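Local coordinates for protein putative glycosyltransferase (GalT1) (Streptococcus parasanguinis, PDB 4PHR) that probably transfers sugars from nucleotide-sugar donors, this GT-D-fold domain of the longer protein binding UDP, at residues Arg173-Ser178 / Gln266-Gln271; Leu149-Ala154 / Arg190-Asn195; Val160-Phe165 / Thr247-Ala252. All coordinates share one frame; numbering follows the deposited sequence.

Interaction 1 of 3, residues Arg173-Ser178 / Gln266-Gln271; sequences RLVCPS and QEYQEQ. With UDP (uridine-5'-diphosphate), chain B.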
loop_
_atom_site.group_PDB
_atom_site.type_symbol
_atom_site.label_atom_id
_atom_site.label_comp_id
_atom_site.label_asym_id
_atom_site.label_seq_id
_atom_site.Cartn_x
_atom_site.Cartn_y
_atom_site.Cartn_z
ATOM N N ARG A 173 5.126 -7.128 15.431
ATOM C CA ARG A 173 5.210 -7.455 14.007
ATOM C C ARG A 173 4.910 -8.919 13.759
ATOM O O ARG A 173 5.411 -9.796 14.462
ATOM C CB ARG A 173 6.611 -7.155 13.454
ATOM C CG ARG A 173 7.043 -5.716 13.572
ATOM C CD ARG A 173 8.472 -5.478 13.069
ATOM N NE ARG A 173 8.883 -4.116 13.399
ATOM C CZ ARG A 173 8.937 -3.106 12.540
ATOM N NH1 ARG A 173 8.667 -3.278 11.244
ATOM N NH2 ARG A 173 9.303 -1.913 12.987
ATOM N N LEU A 174 4.095 -9.165 12.745
ATOM C CA LEU A 174 3.881 -10.508 12.236
ATOM C C LEU A 174 4.642 -10.562 10.921
ATOM O O LEU A 174 4.280 -9.881 9.961
ATOM C CB LEU A 174 2.390 -10.761 12.008
ATOM C CG LEU A 174 1.912 -12.165 11.638
ATOM C CD1 LEU A 174 2.305 -13.166 12.723
ATOM C CD2 LEU A 174 0.399 -12.174 11.401
ATOM N N VAL A 175 5.713 -11.349 10.882
ATOM C CA VAL A 175 6.622 -11.304 9.740
ATOM C C VAL A 175 6.327 -12.466 8.808
ATOM O O VAL A 175 6.469 -13.626 9.186
ATOM C CB VAL A 175 8.094 -11.294 10.186
ATOM C CG1 VAL A 175 9.018 -11.269 8.987
ATOM C CG2 VAL A 175 8.348 -10.086 11.084
ATOM N N CYS A 176 5.912 -12.130 7.593
ATOM C CA CYS A 176 5.409 -13.074 6.615
ATOM C C CYS A 176 6.398 -13.253 5.466
ATOM O O CYS A 176 7.437 -12.581 5.422
ATOM C CB CYS A 176 4.078 -12.554 6.080
ATOM S SG CYS A 176 2.843 -12.213 7.383
ATOM N N PRO A 177 6.075 -14.147 4.516
ATOM C CA PRO A 177 7.010 -14.316 3.399
ATOM C C PRO A 177 7.133 -13.049 2.558
ATOM O O PRO A 177 6.140 -12.335 2.366
ATOM C CB PRO A 177 6.375 -15.449 2.584
ATOM C CG PRO A 177 5.577 -16.217 3.591
ATOM C CD PRO A 177 5.002 -15.156 4.489
ATOM N N SER A 178 8.343 -12.773 2.079
ATOM C CA SER A 178 8.606 -11.603 1.248
ATOM C C SER A 178 8.085 -11.774 -0.172
ATOM O O SER A 178 7.990 -10.813 -0.923
ATOM C CB SER A 178 10.100 -11.298 1.218
ATOM O OG SER A 178 10.824 -12.403 0.697
ATOM N N GLN A 266 18.232 -5.632 17.388
ATOM C CA GLN A 266 17.617 -6.205 18.575
ATOM C C GLN A 266 16.197 -5.679 18.766
ATOM O O GLN A 266 15.285 -6.441 19.088
ATOM C CB GLN A 266 18.468 -5.917 19.816
ATOM C CG GLN A 266 17.911 -6.507 21.100
ATOM C CD GLN A 266 18.913 -6.480 22.239
ATOM O OE1 GLN A 266 20.093 -6.193 22.036
ATOM N NE2 GLN A 266 18.448 -6.784 23.446
ATOM N N GLU A 267 16.010 -4.379 18.558
ATOM C CA GLU A 267 14.697 -3.769 18.748
ATOM C C GLU A 267 13.663 -4.364 17.788
ATOM O O GLU A 267 12.550 -4.698 18.188
ATOM C CB GLU A 267 14.772 -2.247 18.595
ATOM C CG GLU A 267 13.437 -1.547 18.798
ATOM C CD GLU A 267 13.578 -0.063 19.084
ATOM O OE1 GLU A 267 14.584 0.538 18.648
ATOM O OE2 GLU A 267 12.684 0.501 19.753
ATOM N N TYR A 268 14.034 -4.490 16.520
ATOM C CA TYR A 268 13.183 -5.134 15.526
ATOM C C TYR A 268 12.888 -6.572 15.941
ATOM O O TYR A 268 11.734 -7.002 15.972
ATOM C CB TYR A 268 13.859 -5.068 14.149
ATOM C CG TYR A 268 13.272 -5.948 13.065
ATOM C CD1 TYR A 268 12.059 -5.640 12.461
ATOM C CD2 TYR A 268 13.966 -7.064 12.608
ATOM C CE1 TYR A 268 11.530 -6.445 11.450
ATOM C CE2 TYR A 268 13.453 -7.868 11.601
ATOM C CZ TYR A 268 12.236 -7.557 11.025
ATOM O OH TYR A 268 11.748 -8.372 10.022
ATOM N N GLN A 269 13.931 -7.320 16.283
ATOM C CA GLN A 269 13.740 -8.712 16.661
ATOM C C GLN A 269 12.770 -8.844 17.830
ATOM O O GLN A 269 11.894 -9.710 17.825
ATOM C CB GLN A 269 15.082 -9.377 16.983
ATOM C CG GLN A 269 16.055 -9.364 15.811
ATOM C CD GLN A 269 15.579 -10.212 14.646
ATOM O OE1 GLN A 269 14.813 -11.158 14.826
ATOM N NE2 GLN A 269 16.028 -9.872 13.441
ATOM N N GLU A 270 12.905 -7.965 18.817
ATOM C CA GLU A 270 12.050 -8.025 19.998
ATOM C C GLU A 270 10.593 -7.653 19.691
ATOM O O GLU A 270 9.689 -7.988 20.450
ATOM C CB GLU A 270 12.623 -7.142 21.110
ATOM C CG GLU A 270 13.919 -7.693 21.704
ATOM C CD GLU A 270 14.660 -6.683 22.561
ATOM O OE1 GLU A 270 14.368 -5.473 22.451
ATOM O OE2 GLU A 270 15.541 -7.103 23.344
ATOM N N GLN A 271 10.365 -6.973 18.572
ATOM C CA GLN A 271 9.009 -6.640 18.147
ATOM C C GLN A 271 8.305 -7.801 17.445
ATOM O O GLN A 271 7.083 -7.820 17.344
ATOM C CB GLN A 271 9.021 -5.406 17.238
ATOM C CG GLN A 271 9.436 -4.128 17.948
ATOM C CD GLN A 271 9.663 -2.952 17.004
ATOM O OE1 GLN A 271 9.690 -3.108 15.781
ATOM N NE2 GLN A 271 9.829 -1.764 17.575
HETATM N N1 UDP B . 5.417 -7.892 0.177
HETATM C C2 UDP B . 5.690 -8.976 0.976
HETATM N N3 UDP B . 5.260 -10.226 0.603
HETATM C C4 UDP B . 4.553 -10.405 -0.562
HETATM C C5 UDP B . 4.269 -9.307 -1.374
HETATM C C6 UDP B . 4.842 -8.084 -1.046
HETATM O O2 UDP B . 6.341 -8.841 2.012
HETATM O O4 UDP B . 4.164 -11.545 -0.839
HETATM C "C1'" UDP B . 5.817 -6.555 0.640
HETATM C "C2'" UDP B . 7.006 -5.873 0.018
HETATM O "O2'" UDP B . 8.208 -6.353 0.584
HETATM C "C3'" UDP B . 6.731 -4.433 0.391
HETATM C "C4'" UDP B . 5.214 -4.352 0.335
HETATM O "O4'" UDP B . 4.734 -5.699 0.335
HETATM O "O3'" UDP B . 7.144 -4.191 1.718
HETATM C "C5'" UDP B . 4.728 -3.606 -0.902
HETATM O "O5'" UDP B . 3.307 -3.642 -0.924
HETATM P PA UDP B . 2.452 -2.980 -2.116
HETATM O O1A UDP B . 2.708 -3.712 -3.372
HETATM O O2A UDP B . 1.046 -2.954 -1.645
HETATM O O3A UDP B . 3.114 -1.505 -2.206
HETATM P PB UDP B . 2.727 -0.163 -3.046
HETATM O O1B UDP B . 3.734 -0.074 -4.144
HETATM O O2B UDP B . 2.892 0.923 -2.052
HETATM O O3B UDP B . 1.333 -0.303 -3.577
#

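Interaction 2 of 3, residues Leu149-Ala154 / Arg190-Asn195; sequences LIVEGA and RLTEKN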
loop_
_atom_site.group_PDB
_atom_site.type_symbol
_atom_site.label_atom_id
_atom_site.label_comp_id
_atom_site.label_asym_id
_atom_site.label_seq_id
_atom_site.Cartn_x
_atom_site.Cartn_y
_atom_site.Cartn_z
ATOM N N LEU A 149 0.079 -3.232 15.287
ATOM C CA LEU A 149 0.439 -4.547 14.789
ATOM C C LEU A 149 0.797 -4.358 13.322
ATOM O O LEU A 149 -0.051 -3.965 12.524
ATOM C CB LEU A 149 -0.727 -5.527 14.934
ATOM C CG LEU A 149 -0.491 -6.932 14.371
ATOM C CD1 LEU A 149 0.699 -7.604 15.048
ATOM C CD2 LEU A 149 -1.743 -7.784 14.523
ATOM N N ILE A 150 2.057 -4.588 12.981
ATOM C CA ILE A 150 2.507 -4.449 11.605
ATOM C C ILE A 150 2.646 -5.830 11.001
ATOM O O ILE A 150 3.359 -6.680 11.542
ATOM C CB ILE A 150 3.859 -3.699 11.520
ATOM C CG1 ILE A 150 3.717 -2.266 12.053
ATOM C CG2 ILE A 150 4.411 -3.742 10.094
ATOM C CD1 ILE A 150 5.018 -1.497 12.066
ATOM N N VAL A 151 1.938 -6.056 9.901
ATOM C CA VAL A 151 1.990 -7.325 9.189
ATOM C C VAL A 151 2.728 -7.034 7.895
ATOM O O VAL A 151 2.247 -6.263 7.072
ATOM C CB VAL A 151 0.567 -7.867 8.901
ATOM C CG1 VAL A 151 0.632 -9.239 8.219
ATOM C CG2 VAL A 151 -0.247 -7.946 10.197
ATOM N N GLU A 152 3.916 -7.612 7.741
ATOM C CA GLU A 152 4.798 -7.270 6.631
ATOM C C GLU A 152 5.673 -8.472 6.311
ATOM O O GLU A 152 5.670 -9.470 7.047
ATOM C CB GLU A 152 5.673 -6.070 6.994
ATOM C CG GLU A 152 6.598 -6.350 8.173
ATOM C CD GLU A 152 7.539 -5.211 8.514
ATOM O OE1 GLU A 152 7.440 -4.128 7.885
ATOM O OE2 GLU A 152 8.389 -5.407 9.417
ATOM N N GLY A 153 6.423 -8.377 5.221
ATOM C CA GLY A 153 7.300 -9.455 4.819
ATOM C C GLY A 153 8.646 -9.393 5.502
ATOM O O GLY A 153 9.009 -8.386 6.118
ATOM N N ALA A 154 9.412 -10.467 5.361
ATOM C CA ALA A 154 10.698 -10.578 6.035
ATOM C C ALA A 154 11.738 -9.538 5.616
ATOM O O ALA A 154 12.657 -9.243 6.383
ATOM C CB ALA A 154 11.255 -11.992 5.869
ATOM N N ARG A 190 -5.383 -15.662 10.616
ATOM C CA ARG A 190 -5.612 -16.236 11.939
ATOM C C ARG A 190 -4.713 -15.587 13.003
ATOM O O ARG A 190 -5.190 -15.180 14.060
ATOM C CB ARG A 190 -5.390 -17.749 11.888
ATOM C CG ARG A 190 -5.704 -18.473 13.189
ATOM C CD ARG A 190 -5.645 -19.993 13.027
ATOM N NE ARG A 190 -4.311 -20.464 12.661
ATOM C CZ ARG A 190 -3.989 -20.947 11.463
ATOM N NH1 ARG A 190 -4.909 -21.034 10.508
ATOM N NH2 ARG A 190 -2.748 -21.349 11.219
ATOM N N LEU A 191 -3.420 -15.453 12.704
ATOM C CA LEU A 191 -2.486 -14.892 13.679
ATOM C C LEU A 191 -2.631 -13.377 13.807
ATOM O O LEU A 191 -2.398 -12.812 14.875
ATOM C CB LEU A 191 -1.040 -15.273 13.339
ATOM C CG LEU A 191 -0.732 -16.776 13.394
ATOM C CD1 LEU A 191 0.764 -17.038 13.306
ATOM C CD2 LEU A 191 -1.315 -17.425 14.652
ATOM N N THR A 192 -3.019 -12.714 12.724
ATOM C CA THR A 192 -3.279 -11.277 12.804
ATOM C C THR A 192 -4.425 -11.000 13.779
ATOM O O THR A 192 -4.296 -10.161 14.672
ATOM C CB THR A 192 -3.576 -10.661 11.421
ATOM O OG1 THR A 192 -2.455 -10.872 10.552
ATOM C CG2 THR A 192 -3.821 -9.164 11.545
ATOM N N GLU A 193 -5.527 -11.735 13.631
ATOM C CA GLU A 193 -6.667 -11.603 14.536
ATOM C C GLU A 193 -6.265 -11.828 15.992
ATOM O O GLU A 193 -6.668 -11.079 16.879
ATOM C CB GLU A 193 -7.753 -12.619 14.183
ATOM C CG GLU A 193 -8.411 -12.435 12.832
ATOM C CD GLU A 193 -9.413 -13.540 12.543
ATOM O OE1 GLU A 193 -10.084 -14.001 13.494
ATOM O OE2 GLU A 193 -9.520 -13.958 11.372
ATOM N N LYS A 194 -5.484 -12.876 16.228
ATOM C CA LYS A 194 -5.065 -13.240 17.578
ATOM C C LYS A 194 -4.256 -12.133 18.241
ATOM O O LYS A 194 -4.255 -12.002 19.468
ATOM C CB LYS A 194 -4.219 -14.510 17.546
ATOM C CG LYS A 194 -5.005 -15.790 17.371
ATOM C CD LYS A 194 -4.055 -16.943 17.107
ATOM C CE LYS A 194 -4.764 -18.269 17.224
ATOM N NZ LYS A 194 -5.186 -18.494 18.631
ATOM N N ASN A 195 -3.545 -11.355 17.432
ATOM C CA ASN A 195 -2.622 -10.362 17.960
ATOM C C ASN A 195 -3.114 -8.928 17.849
ATOM O O ASN A 195 -2.398 -7.994 18.219
ATOM C CB ASN A 195 -1.257 -10.504 17.285
ATOM C CG ASN A 195 -0.481 -11.700 17.798
ATOM O OD1 ASN A 195 0.127 -11.640 18.864
ATOM N ND2 ASN A 195 -0.509 -12.795 17.049
#

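Interaction 3 of 3, residues Val160-Phe165 / Thr247-Ala252; sequences VGNDLF and TNKHTA. With UDP (uridine-5'-diphosphate), chain B.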
loop_
_atom_site.group_PDB
_atom_site.type_symbol
_atom_site.label_atom_id
_atom_site.label_comp_id
_atom_site.label_asym_id
_atom_site.label_seq_id
_atom_site.Cartn_x
_atom_site.Cartn_y
_atom_site.Cartn_z
ATOM N N VAL A 160 12.368 0.345 10.242
ATOM C CA VAL A 160 13.590 -0.121 10.884
ATOM C C VAL A 160 14.768 0.742 10.445
ATOM O O VAL A 160 15.037 0.891 9.255
ATOM C CB VAL A 160 13.861 -1.609 10.598
ATOM C CG1 VAL A 160 15.188 -2.031 11.221
ATOM C CG2 VAL A 160 12.716 -2.454 11.138
ATOM N N GLY A 161 15.456 1.321 11.417
ATOM C CA GLY A 161 16.557 2.221 11.128
ATOM C C GLY A 161 16.150 3.641 10.778
ATOM O O GLY A 161 16.984 4.433 10.358
ATOM N N ASN A 162 14.870 3.966 10.931
ATOM C CA ASN A 162 14.408 5.338 10.744
ATOM C C ASN A 162 13.358 5.679 11.802
ATOM O O ASN A 162 12.987 4.817 12.605
ATOM C CB ASN A 162 13.901 5.585 9.306
ATOM C CG ASN A 162 12.680 4.755 8.954
ATOM O OD1 ASN A 162 11.649 4.847 9.611
ATOM N ND2 ASN A 162 12.777 3.978 7.879
ATOM N N ASP A 163 12.868 6.915 11.805
ATOM C CA ASP A 163 11.943 7.360 12.852
ATOM C C ASP A 163 10.471 7.369 12.430
ATOM O O ASP A 163 9.637 8.004 13.072
ATOM C CB ASP A 163 12.356 8.733 13.410
ATOM C CG ASP A 163 12.240 9.848 12.387
ATOM O OD1 ASP A 163 11.785 9.584 11.256
ATOM O OD2 ASP A 163 12.585 11.002 12.722
ATOM N N LEU A 164 10.140 6.645 11.367
ATOM C CA LEU A 164 8.769 6.665 10.855
ATOM C C LEU A 164 7.707 6.371 11.925
ATOM O O LEU A 164 6.689 7.060 12.006
ATOM C CB LEU A 164 8.625 5.689 9.690
ATOM C CG LEU A 164 7.272 5.645 8.975
ATOM C CD1 LEU A 164 6.911 7.016 8.400
ATOM C CD2 LEU A 164 7.326 4.593 7.887
ATOM N N PHE A 165 7.949 5.354 12.747
ATOM C CA PHE A 165 6.981 4.942 13.761
ATOM C C PHE A 165 7.392 5.302 15.190
ATOM O O PHE A 165 6.895 4.703 16.144
ATOM C CB PHE A 165 6.736 3.425 13.680
ATOM C CG PHE A 165 6.215 2.960 12.346
ATOM C CD1 PHE A 165 5.009 3.421 11.865
ATOM C CD2 PHE A 165 6.928 2.058 11.588
ATOM C CE1 PHE A 165 4.529 3.006 10.641
ATOM C CE2 PHE A 165 6.447 1.622 10.357
ATOM C CZ PHE A 165 5.248 2.098 9.887
ATOM N N THR A 247 20.296 -0.678 1.048
ATOM C CA THR A 247 21.146 -1.852 1.131
ATOM C C THR A 247 20.637 -2.841 2.172
ATOM O O THR A 247 20.882 -4.046 2.067
ATOM C CB THR A 247 22.600 -1.459 1.438
ATOM O OG1 THR A 247 22.689 -0.955 2.777
ATOM C CG2 THR A 247 23.062 -0.383 0.465
ATOM N N ASN A 248 19.920 -2.331 3.166
ATOM C CA ASN A 248 19.640 -3.100 4.369
ATOM C C ASN A 248 18.245 -3.711 4.428
ATOM O O ASN A 248 17.883 -4.351 5.410
ATOM C CB ASN A 248 19.908 -2.240 5.615
ATOM C CG ASN A 248 19.046 -0.978 5.661
ATOM O OD1 ASN A 248 18.714 -0.396 4.627
ATOM N ND2 ASN A 248 18.679 -0.554 6.867
ATOM N N LYS A 249 17.462 -3.518 3.374
ATOM C CA LYS A 249 16.090 -3.994 3.361
ATOM C C LYS A 249 15.568 -3.953 1.938
ATOM O O LYS A 249 16.252 -3.483 1.034
ATOM C CB LYS A 249 15.216 -3.121 4.260
ATOM C CG LYS A 249 15.210 -1.659 3.861
ATOM C CD LYS A 249 14.189 -0.838 4.636
ATOM C CE LYS A 249 14.777 -0.281 5.912
ATOM N NZ LYS A 249 13.837 0.665 6.585
ATOM N N HIS A 250 14.352 -4.445 1.752
ATOM C CA HIS A 250 13.642 -4.337 0.480
ATOM C C HIS A 250 13.521 -2.880 0.025
ATOM O O HIS A 250 13.276 -1.998 0.841
ATOM C CB HIS A 250 12.237 -4.922 0.671
ATOM C CG HIS A 250 11.314 -4.690 -0.484
ATOM N ND1 HIS A 250 11.379 -5.428 -1.644
ATOM C CD2 HIS A 250 10.301 -3.810 -0.651
ATOM C CE1 HIS A 250 10.441 -5.013 -2.476
ATOM N NE2 HIS A 250 9.776 -4.029 -1.899
ATOM N N THR A 251 13.674 -2.639 -1.274
ATOM C CA THR A 251 13.417 -1.321 -1.844
ATOM C C THR A 251 12.325 -1.392 -2.906
ATOM O O THR A 251 12.392 -2.218 -3.808
ATOM C CB THR A 251 14.667 -0.728 -2.529
ATOM O OG1 THR A 251 15.782 -0.756 -1.633
ATOM C CG2 THR A 251 14.402 0.712 -2.921
ATOM N N ALA A 252 11.338 -0.499 -2.808
ATOM C CA ALA A 252 10.295 -0.376 -3.828
ATOM C C ALA A 252 10.902 -0.300 -5.226
ATOM O O ALA A 252 11.874 0.424 -5.446
ATOM C CB ALA A 252 9.448 0.863 -3.570
HETATM N N1 UDP B . 5.417 -7.892 0.177
HETATM C C2 UDP B . 5.690 -8.976 0.976
HETATM N N3 UDP B . 5.260 -10.226 0.603
HETATM C C4 UDP B . 4.553 -10.405 -0.562
HETATM C C5 UDP B . 4.269 -9.307 -1.374
HETATM C C6 UDP B . 4.842 -8.084 -1.046
HETATM O O2 UDP B . 6.341 -8.841 2.012
HETATM O O4 UDP B . 4.164 -11.545 -0.839
HETATM C "C1'" UDP B . 5.817 -6.555 0.640
HETATM C "C2'" UDP B . 7.006 -5.873 0.018
HETATM O "O2'" UDP B . 8.208 -6.353 0.584
HETATM C "C3'" UDP B . 6.731 -4.433 0.391
HETATM C "C4'" UDP B . 5.214 -4.352 0.335
HETATM O "O4'" UDP B . 4.734 -5.699 0.335
HETATM O "O3'" UDP B . 7.144 -4.191 1.718
HETATM C "C5'" UDP B . 4.728 -3.606 -0.902
HETATM O "O5'" UDP B . 3.307 -3.642 -0.924
HETATM P PA UDP B . 2.452 -2.980 -2.116
HETATM O O1A UDP B . 2.708 -3.712 -3.372
HETATM O O2A UDP B . 1.046 -2.954 -1.645
HETATM O O3A UDP B . 3.114 -1.505 -2.206
HETATM P PB UDP B . 2.727 -0.163 -3.046
HETATM O O1B UDP B . 3.734 -0.074 -4.144
HETATM O O2B UDP B . 2.892 0.923 -2.052
HETATM O O3B UDP B . 1.333 -0.303 -3.577
HETATM O O HOH W 1 17.061 2.074 7.544
#

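Interaction 1 of 3, residues Arg173-Ser178 / Gln266-Gln271
Near one edge of the five-stranded parallel sheet, R173 of the penultimate strand, 170-176, meets Q271 and Y268 of helix 266-271, which precedes edge strand 272-275 in the chain. The segment axes lie nearly perpendicular, 91° apart, and approach to 9.0 Å. R173 is bound twice over: its backbone N donates to Q271 O at 2.8 Å, and its side chain takes hold of the amide oxygen of the same residue. NE reaches Q271 OE1 at 2.7 Å and NH2 reaches the same OE1 at 3.1 Å, so one oxygen accepts a side-on pair of N-H groups. Guanidinium and amide planes differ by only 13°, and OE1 sits in the guanidinium plane; the bond from NE is the straighter. The arginine chain, extended from CG to NE, runs across Y268 at about a right angle. R173 CD comes within 3.6 Å of Y268 CE1, while Y268 CD1 lies over one guanidinium face; with the planes 63° apart, this is no parallel stack. Further along the strand, V175 CG2 approaches Y268 OH at 4.0 Å. Beyond the strand, P177 O accepts a hydrogen bond from N3 of the uracil at 2.9 Å, placing the strand end at the nucleotide pocket. R173 NH1 also forms a salt bridge with E152 and a hydrogen bond to S158 O. The buried arginine charge is probably offset by the E152 carboxylate, and in-plane bonds from NE and NH2 to one oxygen restrict rotation of the guanidinium.

Interaction 2 of 3, residues Leu149-Ala154 / Arg190-Asn195
N195 meets L149 through its CB, while its flat amide is turned back along its own helix: N195 ND2 donates to L191 O at 2.9 Å, with that oxygen close to the amide plane (10° out of it). The aliphatic root of N195 therefore meets the strand, its CB 3.9 Å from L149 CD2. L149 is set for this by CG standing opposite its backbone N (chi1 177°), and L149 CD2 also reaches T192 O at 3.5 Å and T192 CG2 at 3.9 Å. Two residues on, on the same face of the strand, V151 CG2 lies 3.7 Å from T192 OG1 and 4.0 Å from T192 CG2. T192 OG1, although it faces a valine, is satisfied by a hydrogen bond to I188 O one helical turn back. No hydrogen bond joins the segments; the packing is van der Waals alone, completed on the helix side by L212 and L216 of helix 206-218. The axes, 9.8 Å apart, are nearly antiparallel at 167°. Helix 185-195 connects strands 170-176 and 200-204, which flank strand 147-153, so the contact packs the helix of a beta-alpha-beta crossover on the strand it passes over, as in Rossmann-like alpha/beta folds.

Interaction 3 of 3, residues Val160-Phe165 / Thr247-Ala252
V160 and K249 lie on two irregular loops whose nearest CA atoms, their own, are still 8.8 Å apart, so the gap is bridged by a side chain rather than by paired backbones. K249 NZ donates to V160 O at 2.9 Å, in the carbonyl plane and on a lone pair. The lysine arrives there by leaving its backbone with CG between N and the carbonyl carbon and then kinking at chi3 (89°). V160 O accepts a second bond, from a water at 2.9 Å that in turn accepts from N248 ND2 at 3.2 Å, giving a wet link beside the direct one. N162 crosses K249 at about a right angle, N162 ND2 standing 3.7 Å from K249 NZ. The closeness of the two donors is consistent with their common partners, the carboxylates of D230 and E234 of helix 229-238, which form salt bridges with K249 and hydrogen bonds with N162 ND2. The other end of the asparagine amide is used locally, N162 OD1 accepting from L164 N at 2.9 Å, again on a lone pair. Next to K249, H250 presents one ring face to the UDP ribose, O2' standing 3.5 Å above the ring plane over its centre, while its nitrogens are engaged by D257 and H228. The geometry is that of a loop carrying a pocket histidine, H250, tied to a second loop beside it: a lysine from one loop reaching the carbonyl just before an Asx turn in the other.

How the interactions relate
From the N terminus the segments come in the order 149-154, 160-165, 173-178, 190-195, 247-252, 266-271, so every pair of contacts crosses and none nests. Interaction 2 closes the shortest loop, 35 intervening residues, and fastens helix 185-195 to the sheet. Interaction 3 spans 81 residues and joins the loop that carries H250 of the UDP pocket to the loop after strand 147-153; interaction 1 spans 87 and attaches helix 266-271 to strand 170-176. Interactions 1 and 2 use adjacent strands of one sheet, 170-176 and 147-153, linked by the probable hydrogen bond from C176 N to E152 O. V160 CG2 packs on Y268 CD1 between interactions 3 and 1, and F165 on I150 between 3 and 2.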